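Local coordinates for AlgW protein (Pseudomonas aeruginosa, PDB 7CO3), which probably cleaves proteins as a serine endopeptidase of the HtrA type, joining a trypsin-like protease domain to a PDZ domain, at residues D173-G178 against G197-T202; V180-G185 against A230-A235. The protein carries 1 engineered substitution. All blocks are in the same frame, centred on the assembly; numbering follows the deposited sequence.

Interaction 1 (D173-G178 against G197-T202); sequences DGIRTG and GIISAT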
loop_
_atom_site.group_PDB
_atom_site.type_symbol
_atom_site.label_atom_id
_atom_site.label_comp_id
_atom_site.label_asym_id
_atom_site.label_seq_id
_atom_site.Cartn_x
_atom_site.Cartn_y
_atom_site.Cartn_z
ATOM N N ASP B 173 15.294 -7.860 -18.449
ATOM C CA ASP B 173 15.129 -6.895 -19.540
ATOM C C ASP B 173 13.797 -7.112 -20.255
ATOM O O ASP B 173 13.224 -6.164 -20.807
ATOM C CB ASP B 173 16.303 -6.972 -20.510
ATOM C CG ASP B 173 16.247 -5.897 -21.598
ATOM O OD1 ASP B 173 17.270 -5.720 -22.291
ATOM O OD2 ASP B 173 15.194 -5.231 -21.765
ATOM N N GLY B 174 13.268 -8.337 -20.209
ATOM C CA GLY B 174 11.990 -8.676 -20.802
ATOM C C GLY B 174 10.769 -8.153 -20.066
ATOM O O GLY B 174 9.655 -8.440 -20.505
ATOM N N ILE B 175 10.926 -7.406 -18.989
ATOM C CA ILE B 175 9.761 -6.910 -18.262
ATOM C C ILE B 175 9.391 -5.544 -18.801
ATOM O O ILE B 175 10.238 -4.801 -19.295
ATOM C CB ILE B 175 9.996 -6.853 -16.734
ATOM C CG1 ILE B 175 10.956 -5.721 -16.384
ATOM C CG2 ILE B 175 10.435 -8.209 -16.186
ATOM C CD1 ILE B 175 11.350 -5.647 -14.915
ATOM N N ARG B 176 8.105 -5.220 -18.718
ATOM C CA ARG B 176 7.599 -3.900 -19.056
ATOM C C ARG B 176 6.919 -3.321 -17.824
ATOM O O ARG B 176 6.332 -4.060 -17.024
ATOM C CB ARG B 176 6.571 -3.946 -20.203
ATOM C CG ARG B 176 7.057 -4.479 -21.543
ATOM C CD ARG B 176 5.888 -4.689 -22.531
ATOM N NE ARG B 176 5.306 -3.427 -23.026
ATOM C CZ ARG B 176 4.116 -3.338 -23.618
ATOM N NH1 ARG B 176 3.377 -4.425 -23.809
ATOM N NH2 ARG B 176 3.653 -2.168 -24.013
ATOM N N THR B 177 7.003 -1.993 -17.691
ATOM C CA THR B 177 6.214 -1.262 -16.707
ATOM C C THR B 177 4.728 -1.531 -16.893
ATOM O O THR B 177 4.202 -1.469 -18.003
ATOM C CB THR B 177 6.515 0.233 -16.827
ATOM O OG1 THR B 177 7.872 0.441 -16.449
ATOM C CG2 THR B 177 5.596 1.102 -15.940
ATOM N N GLY B 178 4.047 -1.843 -15.794
ATOM C CA GLY B 178 2.670 -2.255 -15.864
ATOM C C GLY B 178 2.461 -3.749 -15.752
ATOM O O GLY B 178 1.341 -4.174 -15.496
ATOM N N GLY B 197 1.860 -6.415 -6.796
ATOM C CA GLY B 197 1.726 -5.086 -7.370
ATOM C C GLY B 197 2.133 -5.126 -8.836
ATOM O O GLY B 197 2.022 -6.157 -9.500
ATOM N N ILE B 198 2.613 -3.993 -9.342
ATOM C CA ILE B 198 3.101 -3.945 -10.726
ATOM C C ILE B 198 4.529 -3.430 -10.740
ATOM O O ILE B 198 5.003 -2.812 -9.782
ATOM C CB ILE B 198 2.259 -3.054 -11.678
ATOM C CG1 ILE B 198 2.214 -1.598 -11.157
ATOM C CG2 ILE B 198 0.842 -3.617 -11.935
ATOM C CD1 ILE B 198 1.778 -0.605 -12.223
ATOM N N ILE B 199 5.211 -3.687 -11.859
ATOM C CA ILE B 199 6.434 -2.950 -12.188
ATOM C C ILE B 199 6.053 -1.492 -12.360
ATOM O O ILE B 199 5.293 -1.155 -13.273
ATOM C CB ILE B 199 7.090 -3.499 -13.471
ATOM C CG1 ILE B 199 7.358 -4.996 -13.375
ATOM C CG2 ILE B 199 8.374 -2.698 -13.840
ATOM C CD1 ILE B 199 8.170 -5.408 -12.143
ATOM N N SER B 200 6.589 -0.625 -11.491
ATOM C CA SER B 200 6.283 0.800 -11.505
ATOM C C SER B 200 7.195 1.578 -12.442
ATOM O O SER B 200 6.832 2.676 -12.888
ATOM C CB SER B 200 6.380 1.372 -10.093
ATOM O OG SER B 200 5.314 0.868 -9.318
ATOM N N ALA B 201 8.388 1.051 -12.688
ATOM C CA ALA B 201 9.436 1.666 -13.509
ATOM C C ALA B 201 10.635 0.728 -13.474
ATOM O O ALA B 201 10.733 -0.172 -12.622
ATOM C CB ALA B 201 9.828 3.068 -13.031
ATOM N N THR B 202 11.534 0.924 -14.430
ATOM C CA THR B 202 12.765 0.157 -14.479
ATOM C C THR B 202 13.947 1.103 -14.689
ATOM O O THR B 202 13.785 2.273 -15.039
ATOM C CB THR B 202 12.733 -0.929 -15.582
ATOM O OG1 THR B 202 12.791 -0.277 -16.860
ATOM C CG2 THR B 202 11.454 -1.764 -15.525
#
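Thr177 lies against the backbone of residues 199-201, and its two branches divide the work. With OG1 beside its own backbone N (chi1 -66°), CG2 is turned to the carbonyl side and rests 3.5 Å from Ile199 O, with Ser200 O almost as near. OG1 meets the chain further along, 3.5 Å from Ala201 CA, a van der Waals approach. Directly beyond Thr177, Gly178 N donates to Ile199 O at 2.9 Å; the bond is nearly straight (164°) and lies in the carbonyl plane. The CA-H of Thr177 makes a longer, bent contact with the same oxygen, so N-H, CA-H and methyl of adjoining residues all approach this one atom. Gly178 has a positive phi, a backbone shape that glycine adopts easily. Ile198 CG2 packs 3.6 Å from Gly178 O, and Ile199 CB sits against Arg176 O at 3.7 Å.

At the other end, Ile175 places CG1 between its backbone N and carbonyl carbon (chi1 72°) and then extends, carrying CD1 to within 3.9 Å of Thr202 CG2. The two side chains run past each other in opposite senses, and the same CD1 touches Ile199 CD1 at 4.2 Å.

Loop and strand therefore join through one backbone bond flanked by aliphatic contacts. Arg176 NH2 hydrogen-bonds to Ser60 OG of the second subunit, and Ser200 OG bonds to Val194 O of that subunit. Inside the chain, Ile175 and Ile199 pack together on Ile216 of strand 215-218 and Ile239 of strand 238-245.

Interaction 2 (V180-G185 against A230-A235); sequences VCLAIG and ALVDAA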
loop_
_atom_site.group_PDB
_atom_site.type_symbol
_atom_site.label_atom_id
_atom_site.label_comp_id
_atom_site.label_asym_id
_atom_site.label_seq_id
_atom_site.Cartn_x
_atom_site.Cartn_y
_atom_site.Cartn_z
ATOM N N VAL B 180 2.414 -7.300 -13.912
ATOM C CA VAL B 180 2.182 -7.659 -12.511
ATOM C C VAL B 180 3.405 -8.370 -11.942
ATOM O O VAL B 180 4.044 -9.162 -12.628
ATOM C CB VAL B 180 0.922 -8.539 -12.396
ATOM C CG1 VAL B 180 0.792 -9.176 -10.988
ATOM C CG2 VAL B 180 -0.292 -7.756 -12.736
ATOM N N CYS B 181 3.753 -8.084 -10.682
ATOM C CA CYS B 181 4.818 -8.842 -10.017
ATOM C C CYS B 181 4.440 -9.147 -8.573
ATOM O O CYS B 181 3.539 -8.533 -7.982
ATOM C CB CYS B 181 6.172 -8.103 -10.037
ATOM S SG CYS B 181 6.010 -6.423 -9.363
ATOM N N LEU B 182 5.180 -10.092 -8.003
ATOM C CA LEU B 182 4.981 -10.586 -6.645
ATOM C C LEU B 182 6.288 -10.456 -5.863
ATOM O O LEU B 182 7.347 -10.835 -6.366
ATOM C CB LEU B 182 4.545 -12.055 -6.700
ATOM C CG LEU B 182 3.108 -12.457 -7.014
ATOM C CD1 LEU B 182 2.504 -11.713 -8.149
ATOM C CD2 LEU B 182 3.081 -13.946 -7.345
ATOM N N ALA B 183 6.226 -9.907 -4.635
ATOM C CA ALA B 183 7.350 -9.867 -3.714
ATOM C C ALA B 183 7.172 -10.997 -2.692
ATOM O O ALA B 183 6.059 -11.236 -2.215
ATOM C CB ALA B 183 7.436 -8.515 -2.995
ATOM N N ILE B 184 8.264 -11.679 -2.353
ATOM C CA ILE B 184 8.247 -12.827 -1.432
ATOM C C ILE B 184 9.339 -12.615 -0.408
ATOM O O ILE B 184 10.504 -12.481 -0.767
ATOM C CB ILE B 184 8.423 -14.187 -2.141
ATOM C CG1 ILE B 184 7.436 -14.328 -3.288
ATOM C CG2 ILE B 184 8.157 -15.325 -1.149
ATOM C CD1 ILE B 184 7.527 -15.630 -4.040
ATOM N N GLY B 185 8.956 -12.541 0.857
ATOM C CA GLY B 185 9.927 -12.242 1.887
ATOM C C GLY B 185 9.329 -12.436 3.259
ATOM O O GLY B 185 8.265 -13.038 3.414
ATOM N N ALA B 230 12.633 -12.501 -3.046
ATOM C CA ALA B 230 12.387 -12.575 -4.485
ATOM C C ALA B 230 11.341 -11.558 -4.953
ATOM O O ALA B 230 10.275 -11.426 -4.351
ATOM C CB ALA B 230 11.920 -13.976 -4.882
ATOM N N LEU B 231 11.630 -10.869 -6.055
ATOM C CA LEU B 231 10.575 -10.283 -6.880
ATOM C C LEU B 231 10.355 -11.214 -8.059
ATOM O O LEU B 231 11.299 -11.524 -8.795
ATOM C CB LEU B 231 10.938 -8.882 -7.373
ATOM C CG LEU B 231 9.845 -8.117 -8.107
ATOM C CD1 LEU B 231 8.669 -7.826 -7.127
ATOM C CD2 LEU B 231 10.463 -6.813 -8.687
ATOM N N VAL B 232 9.114 -11.600 -8.279
ATOM C CA VAL B 232 8.773 -12.632 -9.247
ATOM C C VAL B 232 7.735 -12.090 -10.224
ATOM O O VAL B 232 6.945 -11.217 -9.869
ATOM C CB VAL B 232 8.310 -13.843 -8.406
ATOM C CG1 VAL B 232 6.920 -14.311 -8.705
ATOM C CG2 VAL B 232 9.378 -14.914 -8.336
ATOM N N ASP B 233 7.742 -12.586 -11.470
ATOM C CA ASP B 233 6.760 -12.148 -12.463
ATOM C C ASP B 233 5.465 -12.911 -12.243
ATOM O O ASP B 233 5.368 -13.751 -11.362
ATOM C CB ASP B 233 7.280 -12.309 -13.910
ATOM C CG ASP B 233 7.489 -13.795 -14.327
ATOM O OD1 ASP B 233 6.955 -14.719 -13.681
ATOM O OD2 ASP B 233 8.227 -14.040 -15.311
ATOM N N ALA B 234 4.460 -12.656 -13.082
ATOM C CA ALA B 234 3.133 -13.235 -12.841
ATOM C C ALA B 234 3.108 -14.751 -12.986
ATOM O O ALA B 234 2.137 -15.382 -12.559
ATOM C CB ALA B 234 2.100 -12.614 -13.779
ATOM N N ALA B 235 4.136 -15.353 -13.594
ATOM C CA ALA B 235 4.227 -16.810 -13.693
ATOM C C ALA B 235 5.152 -17.408 -12.648
ATOM O O ALA B 235 5.350 -18.629 -12.634
ATOM C CB ALA B 235 4.688 -17.233 -15.102
HETATM O O HOH W 1 4.573 -10.117 -14.885
#
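The peptide carbonyl of Leu182 is covered on one face by Leu231 CD1, which stands over the oxygen at 3.4 Å, while Val232 N donates to it in the carbonyl plane at 2.7 Å. The setting is an antiparallel strand pair in the C-terminal beta-barrel of the chymotrypsin (trypsin-like) fold. Leu182 N returns a bond to Val232 O, tilted 19° from that carbonyl's plane, completing a hydrogen-bonded pair. In the next hydrogen-bonded pair, Ile184 with Ala230, Ile184 N donates to Ala230 O at 2.8 Å and the return bond is weak.

Leu231 reaches over the carbonyl because CG is anti to its backbone N (chi1 -173°). From there CD1 also touches Cys181 SG at 3.7 Å, on the face they share with Ala183. On the other face Leu182 CB meets Val232 CG1 at 3.8 Å, the side chains crossing at a slant. Helix 56-62 covers this face through Val59 and Ala62.

Past the pairing, Asp233 forms an Asx turn: Ala235 N meets OD1 from above the carboxylate plane, and OD1 also accepts from Asn237 N. Near this turn, a water lies unusually close to Val180 O, to which it appears to donate, and accepts from Ala234 N at 3.1 Å.

How the interactions relate
Interactions 1 and 2 illustrate how one strand can serve two neighbours in a sheet. Their centres lie about 11 Å apart within the trypsin-like domain, and their segments alternate along the chain: 173-178, 180-185, 197-202, 230-235. Strand 180-185 pairs with both 193-204 and 230-233; segment 173-178 is followed, after a single residue, by this strand. The two contacts touch where Cys181 N probably bonds to Gly197 O at 2.8 Å and where Cys181 SG packs on Ile199 CD1. Interaction 1 has most of the contacts with the second subunit; interaction 2 is buried and reaches it through Val180 on Tyr55 of that subunit.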